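Long-range contacts in SusD-like protein BACOVA_02651 (Bacteroides ovatus, PDB 5E75), which binds polysaccharide at the cell surface and probably captures xyloglucan there before its transport into the periplasm for degradation: residues K435-F440 and I488-I493; Y164-L169 and A182-L187; T270-G275 and K332-G337. All blocks are in the same frame, centred on the assembly; numbering follows the deposited sequence.

Interaction 1: K435-F440 and I488-I493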
# COMPACT_ATOMS: atom_id res chain seq x y z
N LYS A 435 8.06 13.52 16.69
CA LYS A 435 8.04 12.10 17.03
C LYS A 435 8.47 11.26 15.83
O LYS A 435 9.28 10.33 15.95
CB LYS A 435 6.64 11.67 17.46
CG LYS A 435 6.49 10.16 17.70
CD LYS A 435 5.03 9.76 17.90
CE LYS A 435 4.88 8.28 18.19
NZ LYS A 435 5.52 7.92 19.48
N MET A 436 7.89 11.52 14.67
CA MET A 436 8.18 10.66 13.53
C MET A 436 9.57 10.85 12.94
O MET A 436 10.15 9.89 12.46
CB MET A 436 7.11 10.82 12.45
CG MET A 436 5.73 10.37 12.90
SD MET A 436 5.66 8.76 13.71
CE MET A 436 6.27 7.68 12.43
N LEU A 437 10.14 12.05 12.98
CA LEU A 437 11.51 12.21 12.55
C LEU A 437 12.44 11.41 13.46
O LEU A 437 13.38 10.76 13.00
CB LEU A 437 11.91 13.69 12.53
CG LEU A 437 11.26 14.52 11.42
CD1 LEU A 437 11.59 15.99 11.63
CD2 LEU A 437 11.67 14.05 10.03
N ASN A 438 12.17 11.42 14.76
CA ASN A 438 12.97 10.62 15.69
C ASN A 438 12.80 9.13 15.38
O ASN A 438 13.77 8.37 15.35
CB ASN A 438 12.56 10.92 17.13
CG ASN A 438 13.31 10.07 18.13
OD1 ASN A 438 12.79 9.08 18.64
ND2 ASN A 438 14.55 10.44 18.39
N TYR A 439 11.56 8.73 15.09
CA TYR A 439 11.27 7.36 14.70
C TYR A 439 12.10 6.98 13.45
O TYR A 439 12.80 5.97 13.44
CB TYR A 439 9.76 7.21 14.43
CG TYR A 439 9.28 5.79 14.19
CD1 TYR A 439 9.53 5.13 12.99
CD2 TYR A 439 8.55 5.12 15.16
CE1 TYR A 439 9.11 3.84 12.78
CE2 TYR A 439 8.11 3.82 14.95
CZ TYR A 439 8.39 3.19 13.76
OH TYR A 439 7.95 1.91 13.53
N PHE A 440 12.03 7.79 12.40
CA PHE A 440 12.73 7.44 11.15
C PHE A 440 14.24 7.33 11.35
O PHE A 440 14.88 6.45 10.77
CB PHE A 440 12.44 8.48 10.05
CG PHE A 440 10.99 8.65 9.70
CD1 PHE A 440 10.09 7.60 9.78
CD2 PHE A 440 10.53 9.88 9.29
CE1 PHE A 440 8.75 7.80 9.46
CE2 PHE A 440 9.21 10.08 8.97
CZ PHE A 440 8.32 9.05 9.07
N ILE A 488 17.67 12.50 9.04
CA ILE A 488 16.40 12.69 8.34
C ILE A 488 15.68 13.85 8.98
O ILE A 488 15.46 13.87 10.20
CB ILE A 488 15.56 11.40 8.41
CG1 ILE A 488 16.36 10.24 7.82
CG2 ILE A 488 14.25 11.58 7.65
CD1 ILE A 488 15.86 8.86 8.23
N GLU A 489 15.33 14.82 8.15
CA GLU A 489 14.68 16.06 8.58
C GLU A 489 13.35 16.27 7.87
O GLU A 489 13.02 15.54 6.94
CB GLU A 489 15.61 17.23 8.29
CG GLU A 489 16.91 17.20 9.09
CD GLU A 489 17.78 18.40 8.79
OE1 GLU A 489 18.16 18.56 7.63
OE2 GLU A 489 18.07 19.19 9.73
N ALA A 490 12.61 17.28 8.29
CA ALA A 490 11.29 17.54 7.72
C ALA A 490 11.34 17.69 6.21
O ALA A 490 10.47 17.16 5.50
CB ALA A 490 10.69 18.79 8.35
N GLU A 491 12.36 18.38 5.70
CA GLU A 491 12.47 18.63 4.27
C GLU A 491 12.68 17.36 3.45
O GLU A 491 12.47 17.35 2.24
CB GLU A 491 13.61 19.62 3.96
CG GLU A 491 13.41 21.05 4.46
CD GLU A 491 13.38 21.20 5.99
OE1 GLU A 491 14.07 20.44 6.73
OE2 GLU A 491 12.64 22.10 6.45
N ASP A 492 13.08 16.27 4.10
CA ASP A 492 13.34 15.01 3.40
C ASP A 492 12.11 14.17 3.13
O ASP A 492 12.14 13.27 2.29
CB ASP A 492 14.33 14.15 4.20
CG ASP A 492 15.71 14.78 4.29
OD1 ASP A 492 16.36 14.92 3.24
OD2 ASP A 492 16.15 15.12 5.42
N ILE A 493 11.02 14.44 3.83
CA ILE A 493 9.92 13.48 3.87
C ILE A 493 9.14 13.42 2.57
O ILE A 493 8.98 12.34 2.00
CB ILE A 493 8.99 13.73 5.07
CG1 ILE A 493 9.78 13.71 6.38
CG2 ILE A 493 7.87 12.69 5.12
CD1 ILE A 493 10.67 12.48 6.59

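Interaction 2: Y164-L169 and A182-L187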
# COMPACT_ATOMS: atom_id res chain seq x y z
N TYR A 164 -19.40 10.84 -3.35
CA TYR A 164 -20.19 10.38 -4.48
C TYR A 164 -20.16 8.86 -4.54
O TYR A 164 -21.19 8.21 -4.76
CB TYR A 164 -19.70 10.98 -5.79
CG TYR A 164 -20.60 10.63 -6.96
CD1 TYR A 164 -20.45 9.41 -7.65
CD2 TYR A 164 -21.62 11.48 -7.38
CE1 TYR A 164 -21.29 9.08 -8.70
CE2 TYR A 164 -22.45 11.14 -8.45
CZ TYR A 164 -22.27 9.94 -9.09
OH TYR A 164 -23.07 9.57 -10.14
N ALA A 165 -18.99 8.26 -4.34
CA ALA A 165 -18.88 6.81 -4.41
C ALA A 165 -19.65 6.12 -3.29
O ALA A 165 -20.26 5.07 -3.51
CB ALA A 165 -17.42 6.38 -4.41
N VAL A 166 -19.61 6.68 -2.08
CA VAL A 166 -20.39 6.11 -0.98
C VAL A 166 -21.88 6.10 -1.36
O VAL A 166 -22.58 5.12 -1.10
CB VAL A 166 -20.19 6.91 0.33
CG1 VAL A 166 -21.24 6.52 1.41
CG2 VAL A 166 -18.77 6.71 0.86
N ASP A 167 -22.35 7.18 -1.96
CA ASP A 167 -23.77 7.31 -2.28
C ASP A 167 -24.21 6.52 -3.51
O ASP A 167 -25.41 6.23 -3.65
CB ASP A 167 -24.13 8.77 -2.47
CG ASP A 167 -24.06 9.56 -1.18
OD1 ASP A 167 -24.17 8.96 -0.09
OD2 ASP A 167 -23.90 10.80 -1.27
N ASN A 168 -23.29 6.16 -4.39
CA ASN A 168 -23.68 5.58 -5.67
C ASN A 168 -23.12 4.20 -6.01
O ASN A 168 -23.41 3.64 -7.07
CB ASN A 168 -23.35 6.55 -6.80
CG ASN A 168 -24.22 7.78 -6.77
OD1 ASN A 168 -25.35 7.76 -7.26
ND2 ASN A 168 -23.72 8.85 -6.19
N LEU A 169 -22.30 3.63 -5.13
CA LEU A 169 -21.94 2.23 -5.26
C LEU A 169 -22.93 1.42 -4.41
O LEU A 169 -23.52 1.94 -3.47
CB LEU A 169 -20.51 1.98 -4.76
CG LEU A 169 -19.40 2.61 -5.59
CD1 LEU A 169 -18.08 2.46 -4.86
CD2 LEU A 169 -19.31 2.00 -6.99
N ALA A 182 -16.08 -0.28 0.48
CA ALA A 182 -14.73 0.15 0.13
C ALA A 182 -14.62 1.67 0.18
O ALA A 182 -13.66 2.22 0.73
CB ALA A 182 -14.36 -0.35 -1.26
N ALA A 183 -15.60 2.37 -0.39
CA ALA A 183 -15.58 3.84 -0.37
C ALA A 183 -15.64 4.38 1.06
O ALA A 183 -14.92 5.31 1.40
CB ALA A 183 -16.74 4.40 -1.20
N LYS A 184 -16.48 3.79 1.90
CA LYS A 184 -16.57 4.22 3.29
C LYS A 184 -15.25 3.96 4.03
O LYS A 184 -14.82 4.79 4.85
CB LYS A 184 -17.70 3.50 4.01
CG LYS A 184 -19.09 3.88 3.55
CD LYS A 184 -20.18 3.08 4.26
CE LYS A 184 -21.57 3.57 3.84
NZ LYS A 184 -22.66 2.72 4.39
N GLY A 185 -14.60 2.83 3.76
CA GLY A 185 -13.33 2.51 4.39
C GLY A 185 -12.22 3.48 4.02
O GLY A 185 -11.46 3.93 4.89
N ILE A 186 -12.12 3.81 2.74
CA ILE A 186 -11.13 4.80 2.31
C ILE A 186 -11.45 6.17 2.93
O ILE A 186 -10.57 6.86 3.40
CB ILE A 186 -11.04 4.92 0.76
CG1 ILE A 186 -10.68 3.57 0.12
CG2 ILE A 186 -10.04 6.01 0.35
CD1 ILE A 186 -9.27 3.17 0.24
N LEU A 187 -12.73 6.54 2.94
CA LEU A 187 -13.12 7.82 3.50
C LEU A 187 -12.78 7.94 4.99
O LEU A 187 -12.31 8.98 5.45
CB LEU A 187 -14.61 8.08 3.22
CG LEU A 187 -15.17 9.44 3.62
CD1 LEU A 187 -14.37 10.58 3.01
CD2 LEU A 187 -16.61 9.50 3.16

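Interaction 3: T270-G275 and K332-G337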
# COMPACT_ATOMS: atom_id res chain seq x y z
N THR A 270 14.86 -18.81 -8.26
CA THR A 270 14.01 -19.71 -9.02
C THR A 270 13.49 -20.88 -8.18
O THR A 270 12.52 -21.54 -8.57
CB THR A 270 14.73 -20.27 -10.25
OG1 THR A 270 15.92 -20.96 -9.82
CG2 THR A 270 15.12 -19.16 -11.18
N GLU A 271 14.09 -21.12 -7.02
CA GLU A 271 13.62 -22.19 -6.16
C GLU A 271 12.22 -21.92 -5.59
O GLU A 271 11.57 -22.85 -5.13
CB GLU A 271 14.62 -22.44 -5.03
CG GLU A 271 14.64 -21.38 -3.93
CD GLU A 271 15.95 -21.36 -3.14
OE1 GLU A 271 17.02 -21.07 -3.75
OE2 GLU A 271 15.93 -21.61 -1.92
N VAL A 272 11.77 -20.66 -5.63
CA VAL A 272 10.41 -20.32 -5.18
C VAL A 272 9.53 -19.76 -6.29
O VAL A 272 8.49 -19.17 -6.03
CB VAL A 272 10.43 -19.34 -3.96
CG1 VAL A 272 11.08 -20.04 -2.76
CG2 VAL A 272 11.13 -18.03 -4.29
N THR A 273 9.95 -19.97 -7.54
CA THR A 273 9.15 -19.56 -8.69
C THR A 273 8.96 -20.70 -9.69
O THR A 273 8.52 -20.46 -10.82
CB THR A 273 9.81 -18.42 -9.47
OG1 THR A 273 11.03 -18.92 -10.02
CG2 THR A 273 10.07 -17.21 -8.60
N GLY A 274 9.28 -21.93 -9.30
CA GLY A 274 9.14 -23.06 -10.20
C GLY A 274 10.04 -22.97 -11.42
O GLY A 274 9.72 -23.52 -12.49
N GLY A 275 11.15 -22.26 -11.29
CA GLY A 275 12.10 -22.11 -12.38
C GLY A 275 11.95 -20.84 -13.20
O GLY A 275 12.76 -20.56 -14.08
N LYS A 332 5.76 -12.25 0.65
CA LYS A 332 4.51 -11.66 0.19
C LYS A 332 4.64 -11.07 -1.20
O LYS A 332 5.45 -10.18 -1.42
CB LYS A 332 4.04 -10.59 1.17
CG LYS A 332 2.63 -10.11 0.88
CD LYS A 332 2.13 -9.08 1.89
CE LYS A 332 1.96 -9.63 3.29
NZ LYS A 332 1.53 -8.56 4.26
N GLY A 333 3.83 -11.56 -2.13
CA GLY A 333 3.97 -11.21 -3.54
C GLY A 333 4.74 -12.26 -4.34
O GLY A 333 4.91 -12.09 -5.55
N VAL A 334 5.18 -13.32 -3.68
CA VAL A 334 5.95 -14.40 -4.31
C VAL A 334 5.11 -15.65 -4.09
O VAL A 334 5.20 -16.32 -3.06
CB VAL A 334 7.35 -14.49 -3.65
CG1 VAL A 334 8.14 -15.69 -4.20
CG2 VAL A 334 8.11 -13.22 -3.88
N PRO A 335 4.24 -15.97 -5.06
CA PRO A 335 3.20 -16.98 -4.83
C PRO A 335 3.62 -18.41 -5.15
O PRO A 335 2.79 -19.33 -5.08
CB PRO A 335 2.09 -16.53 -5.77
CG PRO A 335 2.82 -15.97 -6.93
CD PRO A 335 4.02 -15.25 -6.33
N GLY A 336 4.88 -18.60 -5.50
CA GLY A 336 5.38 -19.92 -5.87
C GLY A 336 5.46 -20.10 -7.37
O GLY A 336 5.42 -19.14 -8.15
N GLY A 337 5.59 -21.35 -7.79
CA GLY A 337 5.67 -21.68 -9.19
C GLY A 337 4.31 -21.81 -9.85
O GLY A 337 3.26 -21.75 -9.21
O HOH W 1 6.83 -17.02 -6.96

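Interaction 1: K435-F440 and I488-I493
With chi1 at -71° in Leu437 and -59° in Phe440, both side chains leave helix 433-441 with CG anti to the carbonyl carbon, which carries the leucine methyls and the phenyl ring to the turn 488-493. Leu437 reaches the backbone there more than the side chains: CD2 lies 3.5 Å from Glu489 C, and CD1 lies 3.7 Å from Ala490 N. The branch thus straddles the junction at which the chain passes from extended Glu489 into the short, weakly bonded helix 490-493. CD2 also meets Ile493 CD1 at 3.9 Å. That same methyl of Ile493 bears obliquely on the ring of Phe440, 3.7 Å from CE2, and so fills the angle between leucine and phenylalanine. Nearer the backbone of Phe440, Ile488 CD1 packs 3.6 Å from its O and 3.9 Å from its CB.

No hydrogen bond crosses between the two segments. Asp492 folds back and takes the N-H of Glu489 on the anti lone pair of OD2, at 2.9 Å with an N-H...O angle of 158°, tying the loop residue to the helix that follows it. Outside the segments, Asn441 OD1 binds Ile488 N and Arg47 donates to Ile493 O. Ile493 also touches Phe63, Trp422 and Phe429, so its surroundings are largely aromatic. The arrangement is apolar packing of helix 433-441 against the loop and short helix of 488-493 inside the SusD family region, with Trp422 and Phe429 of helix 421-431 lining the same patch.

Interaction 2: Y164-L169 and A182-L187
Apolar contacts come first, and Val166 and Ala183 are at their centre. Val166 CG2 sits 3.7 Å from Ala183 CB, and the same methyl reaches Leu187 CD2 at 4.2 Å. Ala165 CB meets Ala183 CB at 3.8 Å, methyl against methyl, while Leu169 CD1 approaches that alanine more distantly. The axes of 164-168 and 182-187 come within 8.6 Å, roughly antiparallel at 152°, consistent with the small side chains of Ala165 and Ala183 at the interface.

A second kind of contact is aliphatic packing by a charged residue. Lys184, extended beyond CG, crosses Val166 at about a right angle, and its CE lies 3.8 Å from Val166 CG1, the methyl set anti to the backbone N by a chi1 of 167°. Its ammonium group continues to a salt bridge with Asp217.

No hydrogen bond crosses between the segments. Within 164-169, Asn168 ND2 donates to Tyr164 O at 3.0 Å, with the acceptor close to the amide plane, and the same nitrogen stands 3.2 Å above the centre of the Tyr164 ring.

The pair forms an antiparallel helical hairpin of helices 151-168 and 180-195, flanked by helix 103-125 against Tyr164 and Asn168 and by helix 205-221 against Lys184 and Leu187.

Interaction 3: T270-G275 and K332-G337
Gly274, at a positive phi of 64°, and Gly337 bring two loop backbones together with their CA atoms 3.9 Å apart, so close that a CB on Gly274 would run into Gly337 CA and one on Gly337 into Gly274 CA. The side-chain part is a single pair of valines that cross obliquely. With chi1 at -64°, Val272 holds CG2 between its backbone N and carbonyl carbon, where it meets Val334 CG1 at 3.8 Å. Phe305 also packs on Val272, and Leu266 on Val334, which extends the apolar patch beyond the two loops. Thr273 points its CB away from the other loop, and its OG1 bonds to Val276 O.

The contact joins the loop after helix 263-266 to the loop before strand 355-359. Gly336 turns a CA-H toward Val272 O, with 3.2 Å between CA and O and an angle of 136° at the hydrogen; a longer contact of the same kind runs from Gly337 CA to Thr273 O. One water spans two carbonyls, donating to Val272 O at 2.9 Å and to Gly336 O at 2.8 Å. With no direct hydrogen bond across them, the loops meet through close fit and weak polar contacts, the water satisfying both carbonyls, while Asp340 and Asn342 hold Gly337 from its own side of the contact.

The three contacts lie far apart, with centres 33 to 36 Å from one another, and share no helix or strand. Interaction 2 is a buried helix-on-helix pairing in the N-terminal family region, its close axes consistent with the small residues between them. Interactions 1 and 3 both belong to the SusD family region: the first, partly buried, sets larger aliphatic and aromatic groups of a helix against a turn, whereas the third, largely buried but with an exposed glycine at its edge, joins two loops through glycine backbones, a shared water and one valine pair. None has a direct hydrogen bond between its segments. Interactions 2 and 3 stand on opposite sides of the chain's centre.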